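Local atomic coordinates of mRNA nuclease HepT (Shewanella oneidensis MR-1, PDB entry 6M6U), a protein that cleaves mRNA as the toxin of a type VII toxin-antitoxin system, arresting bacterial growth until its cognate antitoxin MntA neutralises it, mainly by tri-AMPylation. Residues Ile6-Thr11 with Cys50-Asn55; Gln61-Pro66 with Ala77-Ile82; Asp71-Leu76 with Asp88-Met93. All coordinates share one frame; numbering follows the deposited sequence.

From the N terminus, contact 1 closes first: Ile6-Thr11 on helix 3-23 meets Cys50-Asn55 on helix 33-60, so 38 intervening residues form a long antiparallel hairpin. Contacts 2 and 3 follow in series and cross each other, because both use helix 69-78. Gln61-Pro66, the loop leaving helix 33-60, meets Ala77-Ile82, the end of helix 69-78 and the turn after it, closing a loop round most of that helix, while Asp71-Leu76 within it pairs with Asp88-Met93 on helix 84-102. The three sites also touch: Asn55 of contact 1 probably hydrogen-bonds Ser72 of contact 3, and Pro66 of contact 2 packs on Ser72.

Contact 1. Residues Ile6-Thr11 with Cys50-Asn55; sequences INKIAT and CIDIAN
Lys8 and Asp52 form a salt bridge between helices 3-23 and 33-60, with NZ of Lys8 3.1 Å from OD2 of Asp52. The ammonium group takes the anti lone pair of OD2, the one turned away from the other carboxylate oxygen, and OD2 alone of the two oxygens meets NZ. The lysine chain bends at chi2 (-57°) and is extended beyond it, which carries CD and CE across the Asp52 side chain at a slant, toward its carboxylate; CE of Lys8 lies 3.9 Å from CB of Asp52.

Nearer the lysine backbone the contact turns apolar. CB of Lys8 sits 3.6 Å from CG1 of Ile53, the two side chains sliding past each other in opposite directions. The tip of Ile53 continues to Ile9, where the CD1 methyls of Ile9 and Ile53 meet at 3.9 Å and the side chains cross at about a right angle. Phe126 and Ile127 of helix 120-131 touch Ile53 and Ile9 respectively.

The axes of the two six-residue segments approach to 9.4 Å at 160°, nearly antiparallel, with Lys8 opposite Ile53. This is antiparallel helix packing in the all-helical bundle of the HEPN (HepT-like) fold. His102 of the second HepT subunit, a probable active-site residue of the RX(4)HXY motif, packs on Lys8 and Asp52, and the side chain of Arg97, also probably catalytic, is about 8 Å from that of Asp52, so the bridge borders the probable active site at the subunit interface.

Contact 2. Residues Gln61-Pro66 with Ala77-Ile82; sequences QQLGIP and AQNNLI
Gln61 touches Leu81 where two helix ends come together: both segments carry Schellman motifs, the first closing helix 33-60 and the second helix 69-78, and the contact joins these two C-terminal caps at the surface of the helical bundle. Gln61 is the first residue to leave helical backbone angles, and its chain, extended beyond CG, brings OE1 to within 4.0 Å of CD1 of Leu81. The approach is from opposite directions and is a van der Waals contact, not a hydrogen bond.

Gln62 follows with positive phi (50°) as the C-prime residue of the first motif, in which Leu63 N bonds to Asn58 O and Gln62 N to Arg59 O. Leu63, next in the chain, points toward 77-82.

Leu63 has the largest share of the contact. Its CD1 serves two partners, CD1 of Leu81 at 3.8 Å and the amide of Asn79, while CB and CD2 meet the amide alone; the two leucines reach toward each other tip to tip. Leu63 and Asn79 are also the pair with the nearest CA atoms. Leu63 also packs on Asn58 of helix 33-60. Beyond it the chain runs through Gly64 and Ile65 to Pro66, which rests on Asn55 and Ser72; Ile65 and Pro66 also pack on the antitoxin MntA.

The second helix ends in the same motif, with Asn80 as its C-prime residue, Asn80 N bonding to Ala77 O and Leu81 N to Leu76 O. Asn79 turns its amide nitrogen back to hydrogen-bond Leu75 O within its own helix. Against the leucine, ND2 of Asn79 lies 3.6 Å from CB of Leu63, and OD1 of Asn79 lies 3.3 Å from CD2 of Leu63.

Contact 3. Residues Asp71-Leu76 with Asp88-Met93; sequences DSFTLL and DNLKKM
Phe73 faces Lys91 and Leu90 across two antiparallel helical segments, whose axes run at 175° to each other and approach to 9.3 Å. The aromatic ring receives Leu90 over one face: CB of Leu90 stands 4.0 Å from the ring centroid and only 6° off the normal, a CH-pi contact almost exactly over the centre. The same leucine extends a second arm, its CD1 lying 3.6 Å from CE1 of Phe73, so backbone-proximal and terminal carbons both cover the ring. The two side chains cross at about a right angle.

Lys91 begins as an apolar neighbour and ends as a polar one. Its CG passes CB of Phe73 at 4.0 Å, meeting the ring obliquely; the chain then bends at chi3 (61°) and swings NZ round to Thr74, where NZ donates a hydrogen bond of 3.0 Å to OG1. OG1 of Thr74 also makes a weak hydrogen bond with Arg70 O one turn earlier in its helix.

Val94 and Ser87 of helix 84-102 also pack on Phe73, and Phe126 packs on Leu90. The contact therefore grades from a buried aromatic-aliphatic interior to a partly exposed polar margin. There a single bond from the lysine to a neutral hydroxyl ties helix 84-102 to helix 69-78, with the carboxylate of Asp71 probably adding only a distant electrostatic influence.

Contact 1. Residues Ile6-Thr11 with Cys50-Asn55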
loop_
_atom_site.group_PDB
_atom_site.type_symbol
_atom_site.label_atom_id
_atom_site.label_comp_id
_atom_site.label_asym_id
_atom_site.label_seq_id
_atom_site.Cartn_x
_atom_site.Cartn_y
_atom_site.Cartn_z
ATOM N N ILE B 6 0.640 34.739 -36.308
ATOM C CA ILE B 6 0.983 34.979 -37.709
ATOM C C ILE B 6 0.757 33.726 -38.549
ATOM O O ILE B 6 0.193 33.794 -39.648
ATOM C CB ILE B 6 2.434 35.488 -37.817
ATOM C CG1 ILE B 6 2.546 36.909 -37.244
ATOM C CG2 ILE B 6 2.917 35.430 -39.258
ATOM C CD1 ILE B 6 3.963 37.322 -36.879
ATOM N N ASN B 7 1.178 32.563 -38.045
ATOM C CA ASN B 7 1.023 31.334 -38.821
ATOM C C ASN B 7 -0.439 30.925 -38.936
ATOM O O ASN B 7 -0.871 30.438 -39.988
ATOM C CB ASN B 7 1.853 30.209 -38.205
ATOM C CG ASN B 7 3.342 30.411 -38.407
ATOM O OD1 ASN B 7 3.936 29.861 -39.335
ATOM N ND2 ASN B 7 3.952 31.213 -37.542
ATOM N N LYS B 8 -1.221 31.116 -37.870
ATOM C CA LYS B 8 -2.641 30.787 -37.942
ATOM C C LYS B 8 -3.376 31.722 -38.896
ATOM O O LYS B 8 -4.278 31.288 -39.624
ATOM C CB LYS B 8 -3.269 30.829 -36.548
ATOM C CG LYS B 8 -2.686 29.814 -35.574
ATOM C CD LYS B 8 -2.802 28.391 -36.099
ATOM C CE LYS B 8 -2.090 27.410 -35.175
ATOM N NZ LYS B 8 -2.212 25.997 -35.633
ATOM N N ILE B 9 -3.006 33.010 -38.904
ATOM C CA ILE B 9 -3.533 33.937 -39.906
ATOM C C ILE B 9 -3.251 33.407 -41.304
ATOM O O ILE B 9 -4.153 33.296 -42.141
ATOM C CB ILE B 9 -2.932 35.342 -39.722
ATOM C CG1 ILE B 9 -3.408 35.992 -38.422
ATOM C CG2 ILE B 9 -3.276 36.224 -40.919
ATOM C CD1 ILE B 9 -4.898 35.966 -38.233
ATOM N N ALA B 10 -1.987 33.061 -41.568
ATOM C CA ALA B 10 -1.607 32.555 -42.885
ATOM C C ALA B 10 -2.424 31.326 -43.267
ATOM O O ALA B 10 -2.812 31.166 -44.431
ATOM C CB ALA B 10 -0.113 32.233 -42.910
ATOM N N THR B 11 -2.709 30.454 -42.297
ATOM C CA THR B 11 -3.469 29.241 -42.590
ATOM C C THR B 11 -4.913 29.563 -42.957
ATOM O O THR B 11 -5.461 28.976 -43.897
ATOM C CB THR B 11 -3.406 28.288 -41.396
ATOM O OG1 THR B 11 -2.088 27.735 -41.314
ATOM C CG2 THR B 11 -4.421 27.159 -41.541
ATOM N N CYS B 50 -8.803 29.591 -36.265
ATOM C CA CYS B 50 -9.424 30.643 -35.462
ATOM C C CYS B 50 -9.484 30.257 -33.994
ATOM O O CYS B 50 -9.236 31.090 -33.115
ATOM C CB CYS B 50 -10.829 30.945 -35.976
ATOM S SG CYS B 50 -10.886 31.854 -37.531
ATOM N N ILE B 51 -9.830 28.999 -33.711
ATOM C CA ILE B 51 -9.919 28.536 -32.333
ATOM C C ILE B 51 -8.545 28.554 -31.672
ATOM O O ILE B 51 -8.413 28.921 -30.497
ATOM C CB ILE B 51 -10.564 27.140 -32.294
ATOM C CG1 ILE B 51 -12.036 27.241 -32.706
ATOM C CG2 ILE B 51 -10.427 26.509 -30.907
ATOM C CD1 ILE B 51 -12.663 25.916 -33.052
ATOM N N ASP B 52 -7.500 28.179 -32.415
ATOM C CA ASP B 52 -6.156 28.189 -31.846
ATOM C C ASP B 52 -5.730 29.603 -31.471
ATOM O O ASP B 52 -5.077 29.808 -30.443
ATOM C CB ASP B 52 -5.156 27.573 -32.824
ATOM C CG ASP B 52 -5.331 26.070 -32.976
ATOM O OD1 ASP B 52 -6.099 25.466 -32.192
ATOM O OD2 ASP B 52 -4.690 25.491 -33.881
ATOM N N ILE B 53 -6.086 30.590 -32.297
ATOM C CA ILE B 53 -5.828 31.986 -31.952
ATOM C C ILE B 53 -6.547 32.351 -30.662
ATOM O O ILE B 53 -5.967 32.952 -29.750
ATOM C CB ILE B 53 -6.254 32.911 -33.108
ATOM C CG1 ILE B 53 -5.308 32.760 -34.300
ATOM C CG2 ILE B 53 -6.340 34.358 -32.640
ATOM C CD1 ILE B 53 -5.910 33.234 -35.601
ATOM N N ALA B 54 -7.830 31.994 -30.574
ATOM C CA ALA B 54 -8.619 32.312 -29.391
ATOM C C ALA B 54 -8.026 31.663 -28.146
ATOM O O ALA B 54 -7.797 32.336 -27.133
ATOM C CB ALA B 54 -10.063 31.864 -29.599
ATOM N N ASN B 55 -7.778 30.347 -28.206
ATOM C CA ASN B 55 -7.181 29.634 -27.078
ATOM C C ASN B 55 -5.860 30.265 -26.661
ATOM O O ASN B 55 -5.540 30.328 -25.469
ATOM C CB ASN B 55 -6.960 28.163 -27.441
ATOM C CG ASN B 55 -8.255 27.401 -27.632
ATOM O OD1 ASN B 55 -9.302 27.788 -27.108
ATOM N ND2 ASN B 55 -8.190 26.302 -28.383
#

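Contact 2. Residues Gln61-Pro66 with Ala77-Ile82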
loop_
_atom_site.group_PDB
_atom_site.type_symbol
_atom_site.label_atom_id
_atom_site.label_comp_id
_atom_site.label_asym_id
_atom_site.label_seq_id
_atom_site.Cartn_x
_atom_site.Cartn_y
_atom_site.Cartn_z
ATOM N N GLN B 61 -3.287 36.107 -21.991
ATOM C CA GLN B 61 -3.792 37.240 -21.228
ATOM C C GLN B 61 -4.648 36.820 -20.040
ATOM O O GLN B 61 -5.335 37.665 -19.458
ATOM C CB GLN B 61 -4.575 38.175 -22.148
ATOM C CG GLN B 61 -3.812 38.529 -23.406
ATOM C CD GLN B 61 -4.165 39.900 -23.927
ATOM O OE1 GLN B 61 -4.957 40.040 -24.858
ATOM N NE2 GLN B 61 -3.574 40.928 -23.328
ATOM N N GLN B 62 -4.625 35.536 -19.678
ATOM C CA GLN B 62 -5.285 35.029 -18.473
ATOM C C GLN B 62 -6.734 35.497 -18.377
ATOM O O GLN B 62 -7.216 35.885 -17.311
ATOM C CB GLN B 62 -4.503 35.423 -17.221
ATOM C CG GLN B 62 -3.178 34.697 -17.088
ATOM C CD GLN B 62 -2.297 35.285 -16.007
ATOM O OE1 GLN B 62 -1.763 36.386 -16.156
ATOM N NE2 GLN B 62 -2.140 34.554 -14.907
ATOM N N LEU B 63 -7.434 35.460 -19.510
ATOM C CA LEU B 63 -8.838 35.836 -19.554
ATOM C C LEU B 63 -9.754 34.746 -19.021
ATOM O O LEU B 63 -10.933 35.019 -18.763
ATOM C CB LEU B 63 -9.228 36.188 -20.990
ATOM C CG LEU B 63 -8.299 37.216 -21.639
ATOM C CD1 LEU B 63 -8.744 37.542 -23.054
ATOM C CD2 LEU B 63 -8.231 38.474 -20.784
ATOM N N GLY B 64 -9.240 33.531 -18.843
ATOM C CA GLY B 64 -10.037 32.414 -18.382
ATOM C C GLY B 64 -9.656 31.118 -19.070
ATOM O O GLY B 64 -8.844 31.114 -20.001
ATOM N N ILE B 65 -10.225 30.007 -18.609
ATOM C CA ILE B 65 -10.032 28.701 -19.226
ATOM C C ILE B 65 -11.251 28.437 -20.123
ATOM O O ILE B 65 -12.365 28.313 -19.598
ATOM C CB ILE B 65 -9.870 27.595 -18.178
ATOM C CG1 ILE B 65 -8.739 27.940 -17.207
ATOM C CG2 ILE B 65 -9.614 26.252 -18.852
ATOM C CD1 ILE B 65 -8.767 27.121 -15.942
ATOM N N PRO B 66 -11.080 28.373 -21.440
ATOM C CA PRO B 66 -12.234 28.088 -22.310
ATOM C C PRO B 66 -12.782 26.689 -22.067
ATOM O O PRO B 66 -12.095 25.684 -22.272
ATOM C CB PRO B 66 -11.657 28.241 -23.723
ATOM C CG PRO B 66 -10.176 28.116 -23.558
ATOM C CD PRO B 66 -9.865 28.676 -22.209
ATOM N N ALA B 77 -15.052 37.883 -26.418
ATOM C CA ALA B 77 -16.076 38.913 -26.562
ATOM C C ALA B 77 -16.345 39.619 -25.239
ATOM O O ALA B 77 -16.532 40.841 -25.209
ATOM C CB ALA B 77 -17.362 38.300 -27.118
ATOM N N GLN B 78 -16.374 38.869 -24.132
ATOM C CA GLN B 78 -16.577 39.486 -22.825
ATOM C C GLN B 78 -15.436 40.419 -22.447
ATOM O O GLN B 78 -15.635 41.329 -21.633
ATOM C CB GLN B 78 -16.754 38.413 -21.748
ATOM C CG GLN B 78 -17.764 37.343 -22.113
ATOM C CD GLN B 78 -17.941 36.310 -21.020
ATOM O OE1 GLN B 78 -17.062 35.481 -20.784
ATOM N NE2 GLN B 78 -19.089 36.346 -20.353
ATOM N N ASN B 79 -14.251 40.216 -23.016
ATOM C CA ASN B 79 -13.126 41.123 -22.853
ATOM C C ASN B 79 -13.068 42.186 -23.947
ATOM O O ASN B 79 -12.089 42.939 -24.012
ATOM C CB ASN B 79 -11.821 40.327 -22.815
ATOM C CG ASN B 79 -11.696 39.476 -21.563
ATOM O OD1 ASN B 79 -11.208 39.944 -20.538
ATOM N ND2 ASN B 79 -12.141 38.224 -21.639
ATOM N N ASN B 80 -14.091 42.252 -24.801
ATOM C CA ASN B 80 -14.217 43.264 -25.855
ATOM C C ASN B 80 -13.024 43.269 -26.802
ATOM O O ASN B 80 -12.615 44.326 -27.292
ATOM C CB ASN B 80 -14.434 44.662 -25.268
ATOM C CG ASN B 80 -15.863 44.884 -24.830
ATOM O OD1 ASN B 80 -16.180 44.798 -23.645
ATOM N ND2 ASN B 80 -16.739 45.156 -25.790
ATOM N N LEU B 81 -12.454 42.096 -27.068
ATOM C CA LEU B 81 -11.427 41.982 -28.093
ATOM C C LEU B 81 -12.006 41.580 -29.442
ATOM O O LEU B 81 -11.389 41.860 -30.474
ATOM C CB LEU B 81 -10.342 40.994 -27.651
ATOM C CG LEU B 81 -9.917 41.158 -26.182
ATOM C CD1 LEU B 81 -8.814 40.169 -25.812
ATOM C CD2 LEU B 81 -9.478 42.598 -25.867
ATOM N N ILE B 82 -13.177 40.949 -29.454
ATOM C CA ILE B 82 -13.996 40.823 -30.651
ATOM C C ILE B 82 -15.404 41.272 -30.294
ATOM O O ILE B 82 -15.819 41.213 -29.131
ATOM C CB ILE B 82 -14.021 39.390 -31.236
ATOM C CG1 ILE B 82 -14.552 38.389 -30.204
ATOM C CG2 ILE B 82 -12.644 38.994 -31.738
ATOM C CD1 ILE B 82 -14.705 36.978 -30.752
#

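Contact 3. Residues Asp71-Leu76 with Asp88-Met93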
loop_
_atom_site.group_PDB
_atom_site.type_symbol
_atom_site.label_atom_id
_atom_site.label_comp_id
_atom_site.label_asym_id
_atom_site.label_seq_id
_atom_site.Cartn_x
_atom_site.Cartn_y
_atom_site.Cartn_z
ATOM N N ASP B 71 -16.790 28.604 -26.241
ATOM C CA ASP B 71 -16.536 29.393 -25.044
ATOM C C ASP B 71 -15.250 30.197 -25.153
ATOM O O ASP B 71 -15.103 31.217 -24.468
ATOM C CB ASP B 71 -16.474 28.478 -23.820
ATOM C CG ASP B 71 -16.494 29.249 -22.515
ATOM O OD1 ASP B 71 -15.708 28.902 -21.606
ATOM O OD2 ASP B 71 -17.293 30.203 -22.384
ATOM N N SER B 72 -14.315 29.764 -26.004
ATOM C CA SER B 72 -13.094 30.532 -26.212
ATOM C C SER B 72 -13.376 31.820 -26.972
ATOM O O SER B 72 -12.751 32.851 -26.703
ATOM C CB SER B 72 -12.063 29.685 -26.953
ATOM O OG SER B 72 -10.788 30.295 -26.898
ATOM N N PHE B 73 -14.301 31.778 -27.937
ATOM C CA PHE B 73 -14.748 33.013 -28.575
ATOM C C PHE B 73 -15.570 33.855 -27.611
ATOM O O PHE B 73 -15.451 35.086 -27.596
ATOM C CB PHE B 73 -15.561 32.708 -29.835
ATOM C CG PHE B 73 -14.766 32.067 -30.930
ATOM C CD1 PHE B 73 -13.642 32.692 -31.443
ATOM C CD2 PHE B 73 -15.144 30.843 -31.451
ATOM C CE1 PHE B 73 -12.906 32.107 -32.454
ATOM C CE2 PHE B 73 -14.415 30.253 -32.465
ATOM C CZ PHE B 73 -13.293 30.888 -32.969
ATOM N N THR B 74 -16.415 33.206 -26.804
ATOM C CA THR B 74 -17.211 33.933 -25.821
ATOM C C THR B 74 -16.325 34.745 -24.885
ATOM O O THR B 74 -16.617 35.914 -24.607
ATOM C CB THR B 74 -18.083 32.961 -25.026
ATOM O OG1 THR B 74 -19.014 32.319 -25.905
ATOM C CG2 THR B 74 -18.847 33.691 -23.937
ATOM N N LEU B 75 -15.224 34.153 -24.408
ATOM C CA LEU B 75 -14.339 34.861 -23.487
ATOM C C LEU B 75 -13.671 36.058 -24.157
ATOM O O LEU B 75 -13.456 37.093 -23.517
ATOM C CB LEU B 75 -13.282 33.915 -22.918
ATOM C CG LEU B 75 -13.763 32.853 -21.920
ATOM C CD1 LEU B 75 -12.589 32.028 -21.402
ATOM C CD2 LEU B 75 -14.513 33.490 -20.755
ATOM N N LEU B 76 -13.318 35.936 -25.439
ATOM C CA LEU B 76 -12.759 37.082 -26.153
ATOM C C LEU B 76 -13.769 38.218 -26.250
ATOM O O LEU B 76 -13.398 39.398 -26.181
ATOM C CB LEU B 76 -12.299 36.675 -27.550
ATOM C CG LEU B 76 -11.195 35.623 -27.667
ATOM C CD1 LEU B 76 -11.016 35.233 -29.124
ATOM C CD2 LEU B 76 -9.886 36.148 -27.087
ATOM N N ASP B 88 -20.560 35.607 -32.186
ATOM C CA ASP B 88 -21.683 34.707 -32.431
ATOM C C ASP B 88 -21.579 34.038 -33.796
ATOM O O ASP B 88 -21.948 32.868 -33.947
ATOM C CB ASP B 88 -22.999 35.470 -32.300
ATOM C CG ASP B 88 -23.361 35.758 -30.856
ATOM O OD1 ASP B 88 -22.475 35.639 -29.980
ATOM O OD2 ASP B 88 -24.532 36.106 -30.594
ATOM N N ASN B 89 -21.074 34.758 -34.800
ATOM C CA ASN B 89 -20.934 34.174 -36.130
ATOM C C ASN B 89 -19.867 33.088 -36.143
ATOM O O ASN B 89 -20.072 32.008 -36.710
ATOM C CB ASN B 89 -20.610 35.260 -37.157
ATOM C CG ASN B 89 -21.839 36.036 -37.591
ATOM O OD1 ASN B 89 -22.972 35.578 -37.420
ATOM N ND2 ASN B 89 -21.620 37.214 -38.166
ATOM N N LEU B 90 -18.712 33.362 -35.527
ATOM C CA LEU B 90 -17.667 32.349 -35.431
ATOM C C LEU B 90 -18.169 31.111 -34.700
ATOM O O LEU B 90 -17.834 29.981 -35.074
ATOM C CB LEU B 90 -16.436 32.922 -34.727
ATOM C CG LEU B 90 -15.725 34.091 -35.400
ATOM C CD1 LEU B 90 -14.560 34.529 -34.547
ATOM C CD2 LEU B 90 -15.261 33.720 -36.796
ATOM N N LYS B 91 -18.992 31.302 -33.664
ATOM C CA LYS B 91 -19.490 30.160 -32.908
ATOM C C LYS B 91 -20.447 29.304 -33.731
ATOM O O LYS B 91 -20.446 28.074 -33.591
ATOM C CB LYS B 91 -20.153 30.633 -31.610
ATOM C CG LYS B 91 -19.147 31.122 -30.569
ATOM C CD LYS B 91 -19.802 31.948 -29.471
ATOM C CE LYS B 91 -20.832 31.139 -28.701
ATOM N NZ LYS B 91 -21.458 31.924 -27.592
ATOM N N LYS B 92 -21.261 29.914 -34.605
ATOM C CA LYS B 92 -22.131 29.098 -35.453
ATOM C C LYS B 92 -21.374 28.513 -36.643
ATOM O O LYS B 92 -21.799 27.487 -37.198
ATOM C CB LYS B 92 -23.367 29.895 -35.908
ATOM C CG LYS B 92 -23.142 31.312 -36.397
ATOM C CD LYS B 92 -24.473 32.062 -36.483
ATOM C CE LYS B 92 -25.576 31.200 -37.086
ATOM N NZ LYS B 92 -25.456 31.117 -38.570
ATOM N N MET B 93 -20.254 29.129 -37.038
ATOM C CA MET B 93 -19.329 28.459 -37.948
ATOM C C MET B 93 -18.872 27.119 -37.379
ATOM O O MET B 93 -18.924 26.088 -38.064
ATOM C CB MET B 93 -18.122 29.344 -38.220
ATOM C CG MET B 93 -18.385 30.508 -39.135
ATOM S SD MET B 93 -18.212 30.002 -40.852
ATOM C CE MET B 93 -17.580 31.515 -41.564
#